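Local atomic coordinates of putative enoyl-CoA hydratase (Streptomyces avermitilis, PDB entry 3GKB), a protein that probably acts on acyl-CoA thioesters as a member of the crotonase (enoyl-CoA hydratase/isomerase) family, its exact reaction and substrate being unestablished. Residues V55-S60 and V108-L113; D129-A134 and W188-L193; K116-G121 and A265-L270. All coordinates share one frame; numbering follows the deposited sequence.

Contact 1: residues V55-S60 and V108-L113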
loop_
_atom_site.group_PDB
_atom_site.type_symbol
_atom_site.label_atom_id
_atom_site.label_comp_id
_atom_site.label_asym_id
_atom_site.label_seq_id
_atom_site.Cartn_x
_atom_site.Cartn_y
_atom_site.Cartn_z
ATOM N N VAL B 55 -22.209 -15.209 1.642
ATOM C CA VAL B 55 -21.363 -14.559 0.631
ATOM C C VAL B 55 -22.290 -13.949 -0.378
ATOM O O VAL B 55 -23.325 -14.560 -0.721
ATOM C CB VAL B 55 -20.397 -15.571 -0.067
ATOM C CG1 VAL B 55 -19.585 -14.891 -1.176
ATOM C CG2 VAL B 55 -19.468 -16.242 0.992
ATOM N N ILE B 56 -21.930 -12.761 -0.882
ATOM C CA ILE B 56 -22.668 -12.123 -1.996
ATOM C C ILE B 56 -21.668 -11.833 -3.124
ATOM O O ILE B 56 -20.587 -11.283 -2.872
ATOM C CB ILE B 56 -23.306 -10.786 -1.559
ATOM C CG1 ILE B 56 -24.352 -11.028 -0.460
ATOM C CG2 ILE B 56 -23.891 -10.049 -2.781
ATOM C CD1 ILE B 56 -24.781 -9.760 0.308
ATOM N N VAL B 57 -21.997 -12.250 -4.346
ATOM C CA VAL B 57 -21.149 -11.985 -5.506
ATOM C C VAL B 57 -21.913 -11.078 -6.474
ATOM O O VAL B 57 -23.019 -11.415 -6.921
ATOM C CB VAL B 57 -20.743 -13.243 -6.279
ATOM C CG1 VAL B 57 -19.793 -12.845 -7.459
ATOM C CG2 VAL B 57 -20.050 -14.278 -5.380
ATOM N N PHE B 58 -21.317 -9.939 -6.790
ATOM C CA PHE B 58 -21.874 -9.002 -7.750
ATOM C C PHE B 58 -21.231 -9.213 -9.099
ATOM O O PHE B 58 -20.001 -9.264 -9.204
ATOM C CB PHE B 58 -21.583 -7.565 -7.323
ATOM C CG PHE B 58 -22.140 -7.177 -5.992
ATOM C CD1 PHE B 58 -23.423 -6.693 -5.871
ATOM C CD2 PHE B 58 -21.367 -7.247 -4.858
ATOM C CE1 PHE B 58 -23.920 -6.285 -4.629
ATOM C CE2 PHE B 58 -21.875 -6.863 -3.633
ATOM C CZ PHE B 58 -23.166 -6.386 -3.536
ATOM N N SER B 59 -22.065 -9.305 -10.128
ATOM C CA SER B 59 -21.580 -9.420 -11.494
ATOM C C SER B 59 -22.493 -8.620 -12.418
ATOM O O SER B 59 -23.548 -8.123 -12.018
ATOM C CB SER B 59 -21.482 -10.895 -11.924
ATOM O OG SER B 59 -22.775 -11.481 -12.039
ATOM N N SER B 60 -22.084 -8.463 -13.664
ATOM C CA SER B 60 -22.920 -7.748 -14.623
ATOM C C SER B 60 -23.464 -8.634 -15.753
ATOM O O SER B 60 -22.755 -9.501 -16.244
ATOM C CB SER B 60 -22.109 -6.628 -15.260
ATOM O OG SER B 60 -22.893 -5.947 -16.218
ATOM N N VAL B 108 -19.723 -11.681 3.311
ATOM C CA VAL B 108 -18.527 -11.330 2.532
ATOM C C VAL B 108 -19.014 -10.867 1.168
ATOM O O VAL B 108 -19.846 -11.550 0.542
ATOM C CB VAL B 108 -17.619 -12.548 2.346
ATOM C CG1 VAL B 108 -16.436 -12.198 1.392
ATOM C CG2 VAL B 108 -17.136 -13.064 3.707
ATOM N N THR B 109 -18.550 -9.703 0.707
ATOM C CA THR B 109 -18.977 -9.167 -0.585
ATOM C C THR B 109 -17.806 -9.288 -1.608
ATOM O O THR B 109 -16.635 -8.922 -1.327
ATOM C CB THR B 109 -19.414 -7.712 -0.463
ATOM O OG1 THR B 109 -18.368 -6.941 0.170
ATOM C CG2 THR B 109 -20.725 -7.589 0.368
ATOM N N ILE B 110 -18.120 -9.851 -2.775
ATOM C CA ILE B 110 -17.129 -10.112 -3.809
ATOM C C ILE B 110 -17.620 -9.490 -5.113
ATOM O O ILE B 110 -18.757 -9.721 -5.500
ATOM C CB ILE B 110 -16.933 -11.645 -4.025
ATOM C CG1 ILE B 110 -16.431 -12.318 -2.750
ATOM C CG2 ILE B 110 -15.936 -11.911 -5.183
ATOM C CD1 ILE B 110 -16.452 -13.882 -2.812
ATOM N N VAL B 111 -16.782 -8.703 -5.781
ATOM C CA VAL B 111 -17.131 -8.174 -7.120
ATOM C C VAL B 111 -16.341 -8.948 -8.172
ATOM O O VAL B 111 -15.127 -9.143 -8.036
ATOM C CB VAL B 111 -16.829 -6.655 -7.254
ATOM C CG1 VAL B 111 -16.856 -6.205 -8.741
ATOM C CG2 VAL B 111 -17.823 -5.800 -6.394
ATOM N N LYS B 112 -17.052 -9.427 -9.181
ATOM C CA LYS B 112 -16.465 -10.016 -10.376
ATOM C C LYS B 112 -16.553 -8.994 -11.511
ATOM O O LYS B 112 -17.655 -8.760 -12.053
ATOM C CB LYS B 112 -17.219 -11.278 -10.764
ATOM C CG LYS B 112 -16.692 -11.919 -12.035
ATOM C CD LYS B 112 -17.276 -13.319 -12.241
ATOM C CE LYS B 112 -18.731 -13.284 -12.600
ATOM N NZ LYS B 112 -19.278 -14.648 -12.951
ATOM N N LEU B 113 -15.409 -8.417 -11.871
ATOM C CA LEU B 113 -15.332 -7.318 -12.830
ATOM C C LEU B 113 -14.745 -7.799 -14.149
ATOM O O LEU B 113 -13.540 -8.036 -14.259
ATOM C CB LEU B 113 -14.487 -6.165 -12.266
ATOM C CG LEU B 113 -14.332 -4.936 -13.184
ATOM C CD1 LEU B 113 -15.716 -4.243 -13.350
ATOM C CD2 LEU B 113 -13.292 -3.961 -12.681
HETATM O O HOH W 1 -22.050 -13.512 -13.673
HETATM O O HOH W 2 -19.293 -9.144 -14.200
#

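Contact 2: residues D129-A134 and W188-L193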
loop_
_atom_site.group_PDB
_atom_site.type_symbol
_atom_site.label_atom_id
_atom_site.label_comp_id
_atom_site.label_asym_id
_atom_site.label_seq_id
_atom_site.Cartn_x
_atom_site.Cartn_y
_atom_site.Cartn_z
ATOM N N ASP B 129 -15.698 -6.158 -0.192
ATOM C CA ASP B 129 -14.602 -6.759 0.547
ATOM C C ASP B 129 -13.466 -7.188 -0.373
ATOM O O ASP B 129 -12.276 -7.032 -0.046
ATOM C CB ASP B 129 -15.046 -7.958 1.382
ATOM C CG ASP B 129 -16.013 -7.585 2.498
ATOM O OD1 ASP B 129 -15.999 -6.433 2.996
ATOM O OD2 ASP B 129 -16.810 -8.490 2.867
ATOM N N MET B 130 -13.821 -7.741 -1.534
ATOM C CA MET B 130 -12.792 -8.151 -2.496
ATOM C C MET B 130 -13.309 -8.010 -3.923
ATOM O O MET B 130 -14.531 -8.144 -4.179
ATOM C CB MET B 130 -12.234 -9.583 -2.198
ATOM C CG MET B 130 -13.191 -10.726 -2.009
ATOM S SD MET B 130 -12.481 -12.267 -1.173
ATOM C CE MET B 130 -12.724 -11.929 0.542
ATOM N N ALA B 131 -12.393 -7.704 -4.843
ATOM C CA ALA B 131 -12.720 -7.502 -6.242
ATOM C C ALA B 131 -11.662 -8.225 -7.094
ATOM O O ALA B 131 -10.446 -8.051 -6.887
ATOM C CB ALA B 131 -12.719 -6.041 -6.595
ATOM N N PHE B 132 -12.154 -9.003 -8.044
ATOM C CA PHE B 132 -11.333 -9.783 -8.982
ATOM C C PHE B 132 -11.744 -9.343 -10.387
ATOM O O PHE B 132 -12.952 -9.312 -10.698
ATOM C CB PHE B 132 -11.583 -11.292 -8.792
ATOM C CG PHE B 132 -11.250 -11.777 -7.399
ATOM C CD1 PHE B 132 -9.923 -11.864 -7.000
ATOM C CD2 PHE B 132 -12.244 -12.052 -6.455
ATOM C CE1 PHE B 132 -9.589 -12.286 -5.694
ATOM C CE2 PHE B 132 -11.911 -12.481 -5.163
ATOM C CZ PHE B 132 -10.571 -12.572 -4.793
ATOM N N ALA B 133 -10.757 -9.035 -11.235
ATOM C CA ALA B 133 -11.021 -8.446 -12.555
ATOM C C ALA B 133 -10.346 -9.202 -13.706
ATOM O O ALA B 133 -9.261 -9.764 -13.549
ATOM C CB ALA B 133 -10.595 -6.960 -12.601
ATOM N N ALA B 134 -11.000 -9.186 -14.860
ATOM C CA ALA B 134 -10.484 -9.819 -16.083
ATOM C C ALA B 134 -9.321 -8.970 -16.672
ATOM O O ALA B 134 -9.508 -7.796 -17.061
ATOM C CB ALA B 134 -11.610 -9.935 -17.110
ATOM N N TRP B 188 -6.159 -1.162 -5.895
ATOM C CA TRP B 188 -7.557 -0.700 -6.091
ATOM C C TRP B 188 -8.510 -1.894 -6.127
ATOM O O TRP B 188 -9.646 -1.828 -5.638
ATOM C CB TRP B 188 -7.644 0.074 -7.396
ATOM C CG TRP B 188 -8.814 0.984 -7.598
ATOM C CD1 TRP B 188 -9.901 1.159 -6.780
ATOM C CD2 TRP B 188 -9.021 1.839 -8.721
ATOM N NE1 TRP B 188 -10.757 2.088 -7.329
ATOM C CE2 TRP B 188 -10.227 2.535 -8.510
ATOM C CE3 TRP B 188 -8.279 2.118 -9.869
ATOM C CZ2 TRP B 188 -10.714 3.481 -9.412
ATOM C CZ3 TRP B 188 -8.773 3.054 -10.772
ATOM C CH2 TRP B 188 -9.981 3.705 -10.543
ATOM N N ILE B 189 -8.027 -2.992 -6.687
ATOM C CA ILE B 189 -8.724 -4.278 -6.622
ATOM C C ILE B 189 -7.773 -5.341 -6.094
ATOM O O ILE B 189 -6.558 -5.115 -5.986
ATOM C CB ILE B 189 -9.261 -4.723 -8.006
ATOM C CG1 ILE B 189 -8.094 -4.949 -8.981
ATOM C CG2 ILE B 189 -10.253 -3.717 -8.532
ATOM C CD1 ILE B 189 -8.513 -5.409 -10.385
ATOM N N ASN B 190 -8.288 -6.531 -5.800
ATOM C CA ASN B 190 -7.462 -7.558 -5.185
ATOM C C ASN B 190 -6.529 -8.228 -6.190
ATOM O O ASN B 190 -5.337 -8.440 -5.902
ATOM C CB ASN B 190 -8.312 -8.638 -4.497
ATOM C CG ASN B 190 -9.043 -8.113 -3.283
ATOM O OD1 ASN B 190 -9.833 -7.176 -3.378
ATOM N ND2 ASN B 190 -8.788 -8.728 -2.123
ATOM N N ARG B 191 -7.056 -8.563 -7.359
ATOM C CA ARG B 191 -6.304 -9.367 -8.333
ATOM C C ARG B 191 -6.864 -9.223 -9.721
ATOM O O ARG B 191 -8.062 -9.089 -9.870
ATOM C CB ARG B 191 -6.310 -10.848 -7.931
ATOM C CG ARG B 191 -5.108 -11.657 -8.458
ATOM C CD ARG B 191 -3.991 -11.602 -7.435
ATOM N NE ARG B 191 -4.370 -12.298 -6.210
ATOM C CZ ARG B 191 -4.357 -13.610 -6.023
ATOM N NH1 ARG B 191 -3.913 -14.451 -6.967
ATOM N NH2 ARG B 191 -4.766 -14.091 -4.862
ATOM N N ALA B 192 -5.975 -9.263 -10.725
ATOM C CA ALA B 192 -6.331 -9.406 -12.127
ATOM C C ALA B 192 -6.023 -10.838 -12.527
ATOM O O ALA B 192 -4.909 -11.366 -12.224
ATOM C CB ALA B 192 -5.545 -8.442 -13.000
ATOM N N LEU B 193 -6.991 -11.442 -13.210
ATOM C CA LEU B 193 -6.943 -12.845 -13.622
ATOM C C LEU B 193 -7.314 -12.967 -15.093
ATOM O O LEU B 193 -8.006 -12.123 -15.620
ATOM C CB LEU B 193 -7.924 -13.664 -12.767
ATOM C CG LEU B 193 -7.511 -13.711 -11.287
ATOM C CD1 LEU B 193 -8.699 -13.965 -10.402
ATOM C CD2 LEU B 193 -6.363 -14.719 -11.080
#

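Contact 3: residues K116-G121 and A265-L270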
loop_
_atom_site.group_PDB
_atom_site.type_symbol
_atom_site.label_atom_id
_atom_site.label_comp_id
_atom_site.label_asym_id
_atom_site.label_seq_id
_atom_site.Cartn_x
_atom_site.Cartn_y
_atom_site.Cartn_z
ATOM N N LYS B 116 -16.086 -2.554 -17.978
ATOM C CA LYS B 116 -15.762 -1.209 -17.525
ATOM C C LYS B 116 -16.686 -0.720 -16.411
ATOM O O LYS B 116 -17.920 -0.875 -16.483
ATOM C CB LYS B 116 -15.817 -0.214 -18.693
ATOM C CG LYS B 116 -14.777 -0.462 -19.766
ATOM C CD LYS B 116 -15.185 0.217 -21.048
ATOM C CE LYS B 116 -14.133 0.122 -22.135
ATOM N NZ LYS B 116 -13.931 -1.275 -22.560
ATOM N N ALA B 117 -16.059 -0.104 -15.404
ATOM C CA ALA B 117 -16.765 0.542 -14.305
ATOM C C ALA B 117 -16.146 1.911 -14.100
ATOM O O ALA B 117 -14.943 2.024 -13.925
ATOM C CB ALA B 117 -16.655 -0.297 -13.013
ATOM N N ARG B 118 -16.967 2.951 -14.179
ATOM C CA ARG B 118 -16.495 4.301 -14.013
ATOM C C ARG B 118 -17.343 5.077 -13.005
ATOM O O ARG B 118 -18.512 4.733 -12.730
ATOM C CB ARG B 118 -16.450 5.063 -15.327
ATOM C CG ARG B 118 -15.523 4.490 -16.377
ATOM C CD ARG B 118 -15.574 5.377 -17.576
ATOM N NE ARG B 118 -14.717 5.024 -18.708
ATOM C CZ ARG B 118 -15.108 4.332 -19.784
ATOM N NH1 ARG B 118 -16.312 3.805 -19.843
ATOM N NH2 ARG B 118 -14.274 4.169 -20.814
ATOM N N GLY B 119 -16.731 6.109 -12.439
ATOM C CA GLY B 119 -17.379 6.961 -11.436
ATOM C C GLY B 119 -17.957 6.178 -10.289
ATOM O O GLY B 119 -17.265 5.372 -9.653
ATOM N N GLY B 120 -19.249 6.359 -10.063
ATOM C CA GLY B 120 -19.947 5.586 -9.052
ATOM C C GLY B 120 -19.844 4.077 -9.206
ATOM O O GLY B 120 -19.885 3.353 -8.210
ATOM N N GLY B 121 -19.710 3.590 -10.443
ATOM C CA GLY B 121 -19.453 2.160 -10.665
ATOM C C GLY B 121 -18.101 1.750 -10.116
ATOM O O GLY B 121 -17.944 0.646 -9.560
ATOM N N ALA B 265 -21.725 3.204 -27.640
ATOM C CA ALA B 265 -20.562 3.851 -28.391
ATOM C C ALA B 265 -19.919 5.019 -27.624
ATOM O O ALA B 265 -18.687 5.186 -27.634
ATOM C CB ALA B 265 -20.994 4.284 -29.779
ATOM N N GLY B 266 -20.756 5.820 -26.973
ATOM C CA GLY B 266 -20.315 6.973 -26.202
ATOM C C GLY B 266 -19.567 6.565 -24.953
ATOM O O GLY B 266 -18.569 7.183 -24.577
ATOM N N GLU B 267 -20.024 5.505 -24.299
ATOM C CA GLU B 267 -19.361 5.046 -23.073
ATOM C C GLU B 267 -18.060 4.286 -23.308
ATOM O O GLU B 267 -17.218 4.208 -22.420
ATOM C CB GLU B 267 -20.301 4.165 -22.261
ATOM C CG GLU B 267 -21.527 4.884 -21.724
ATOM C CD GLU B 267 -21.233 5.777 -20.519
ATOM O OE1 GLU B 267 -20.358 5.444 -19.694
ATOM O OE2 GLU B 267 -21.891 6.813 -20.386
ATOM N N ARG B 268 -17.862 3.726 -24.494
ATOM C CA ARG B 268 -16.703 2.882 -24.724
ATOM C C ARG B 268 -15.389 3.643 -24.414
ATOM O O ARG B 268 -14.533 3.140 -23.682
ATOM C CB ARG B 268 -16.687 2.341 -26.158
ATOM C CG ARG B 268 -15.493 1.389 -26.446
ATOM C CD ARG B 268 -15.744 0.511 -27.698
ATOM N NE ARG B 268 -17.036 -0.165 -27.584
ATOM C CZ ARG B 268 -18.046 -0.077 -28.452
ATOM N NH1 ARG B 268 -17.950 0.614 -29.587
ATOM N NH2 ARG B 268 -19.174 -0.726 -28.198
ATOM N N ASP B 269 -15.281 4.868 -24.944
ATOM C CA ASP B 269 -14.183 5.775 -24.629
ATOM C C ASP B 269 -14.767 7.051 -24.043
ATOM O O ASP B 269 -14.628 8.143 -24.607
ATOM C CB ASP B 269 -13.338 6.088 -25.899
ATOM C CG ASP B 269 -12.123 7.014 -25.626
ATOM O OD1 ASP B 269 -11.713 7.219 -24.444
ATOM O OD2 ASP B 269 -11.560 7.538 -26.629
ATOM N N LEU B 270 -15.413 6.920 -22.888
ATOM C CA LEU B 270 -16.037 8.080 -22.257
ATOM C C LEU B 270 -15.019 9.187 -21.965
ATOM O O LEU B 270 -15.373 10.381 -21.990
ATOM C CB LEU B 270 -16.821 7.673 -20.993
ATOM C CG LEU B 270 -17.686 8.722 -20.308
ATOM C CD1 LEU B 270 -18.791 9.240 -21.273
ATOM C CD2 LEU B 270 -18.291 8.164 -19.015
HETATM O O HOH W 3 -18.590 3.959 -18.283
#

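Contact 1: residues V55-S60 and V108-L113
Ile-56 and Phe-58 each give both backbone N and O to strand 108-113, which runs parallel to strand 55-60; the axes approach to 4.7 Å. Ile-56 N reaches Val-108 O at 2.8 Å, Ile-56 O accepts from Ile-110 N, Phe-58 N donates to Ile-110 O, and Phe-58 O takes Lys-112 N at 3.0 Å. A CA-H...O contact from Val-57 CA to Ile-110 O, 3.3 Å, gives that carbonyl a second, weaker partner.

Mostly apolar side chains line both faces. On the face of Val-55, Val-57, Val-108 and Ile-110, Val-55 CG1 meets Ile-110 CD1 at 3.7 Å; helix 195-210 packs on Val-55, Val-57 and Val-108, while Ile-110 lies against Met-130 and Phe-132. On the other face the Phe-58 ring turns its CE2 edge to Thr-109 CB, 4.1 Å away, while CG2 of Ile-56 lies over one ring face, offset toward the rim; Phe-124 makes an edge-to-face pair with the same ring. Thr-109 OG1 is used elsewhere, by Asp-129 N.

At the C-terminal end the chemistry turns polar. The Lys-112 chain leaves anti to the backbone N (chi1 178°) and bends at chi3, bringing CE to 3.7 Å from Ser-59 CB. One water joins Lys-112 NZ to Ser-59 OG, and Asp-199 pairs with the ammonium; a second water bridges Ser-60 N and Lys-112 O at the point where direct pairing stops. Apolar and largely buried side chains thus make up most of the contact, and two waters bridge the strands at the polar end.

Contact 2: residues D129-A134 and W188-L193
The carbonyl oxygen of Ala-131 is gripped by two successive backbone amides: Asn-190 N at 2.9 Å, in the carbonyl plane, and Arg-191 N in a weak bond at 3.5 Å. Asn-190 also returns a bond with its side chain, whose OD1 accepts Ala-131 N at 3.0 Å. That donor stands 56° out of the amide's carbonyl plane, so it does not lie on a lone pair. CG sits beside the backbone N (chi1 -68°), which carries OD1 back to Ala-131 N and lays the amide against Met-130 CB. The side chain in effect stands in for a backbone carbonyl where strand 191-193 has not yet begun, and Arg-162 donates to the same OD1. With an alanine here, the buried Ala-131 N and the Arg-162 guanidinium would probably lose this shared acceptor.

Beyond it the parallel ladder is regular, with Ala-133 N donating to Arg-191 O and Ala-133 O receiving Leu-193 N at 2.8 Å. Ile-189 packs against Ala-131 and Ala-133: CG2 touches Ala-131 CB, and CD1 presses on Ala-133 CB at 3.4 Å, tighter than usual van der Waals contact. On the other face the Phe-132 ring meets Arg-191 CB at its edge, in plane, and lies alongside Leu-193.

The Arg-191 guanidinium reaches Glu-170 and Tyr-186 of the second subunit, so this border of the sheet also faces the trimer interface. Strand 191-193 is outermost in the sheet within the chain, and 130-134 bonds to 108-113 on its far side. Helix 195-210 covers Phe-132 through Leu-198, Tyr-201 and Val-202; helices 120-127 and 180-186 pack on Ile-189.

Contact 3: residues K116-G121 and A265-L270
Arg-118 reaches from strand 116-118 to the C-terminal end of helix 264-268, late in this crotonase-fold chain. Its guanidinium meets two successive backbone carbonyls there. NH2 donates to Arg-268 O at 3.1 Å, an oxygen lying in the guanidinium plane, although the nitrogen stands 58° out of that carbonyl's own plane. NH1 makes a short but bent, weak bond to Glu-267 O at 2.8 Å. Leu-270 CB covers one face of the group, 3.9 Å above its centre. Lys-116 runs to the same place, its CE 3.4 Å from Arg-268 O.

The arginine chain is extended from CG to NE (chi2 -178°, chi3 178°), which spans the gap from the strand. Positive charge set against carbonyls at a helix's C-terminal end probably interacts favourably with the helix dipole. Glu-271 holds Arg-118 NE in a salt bridge and so helps fix the rotation of the guanidinium.

Just after Arg-118, the glycine-rich start of helix 120-127 probably contributes backbone to the oxyanion hole, as in other crotonases. Farther out, Glu-267 OE2 is bound by His-69, and Arg-268 is paired with Glu-64. Asp-269 OD1 caps the first turn of helix 270-280, accepting Gly-272 N. The carboxylate of Glu-267 stays beyond salt-bridge range of the arginine; a water bridges them instead, accepting from Arg-118 NH1 at 2.8 Å and donating to Glu-267 OE1.

Contacts 1 and 2 belong to one sheet. Strands 108-113 and 130-134 are neighbours in it, so the two contacts, with centres about 10 Å apart, meet directly: Val-111 N makes a probable hydrogen bond of 2.8 Å to Met-130 O. Contact 3 stands apart, its centre about 19 Å from that of contact 1 and about 18 Å from that of contact 2, whose nearest atoms are about 6 Å away. The chain ties it to both: strand 116-118 follows 108-113, and helix 120-127, at the probable active-site region, leads into 130-134. A glycerol, probably from the crystallisation liquor, lies about 6 Å from the Asp-129 side chain in contact 2.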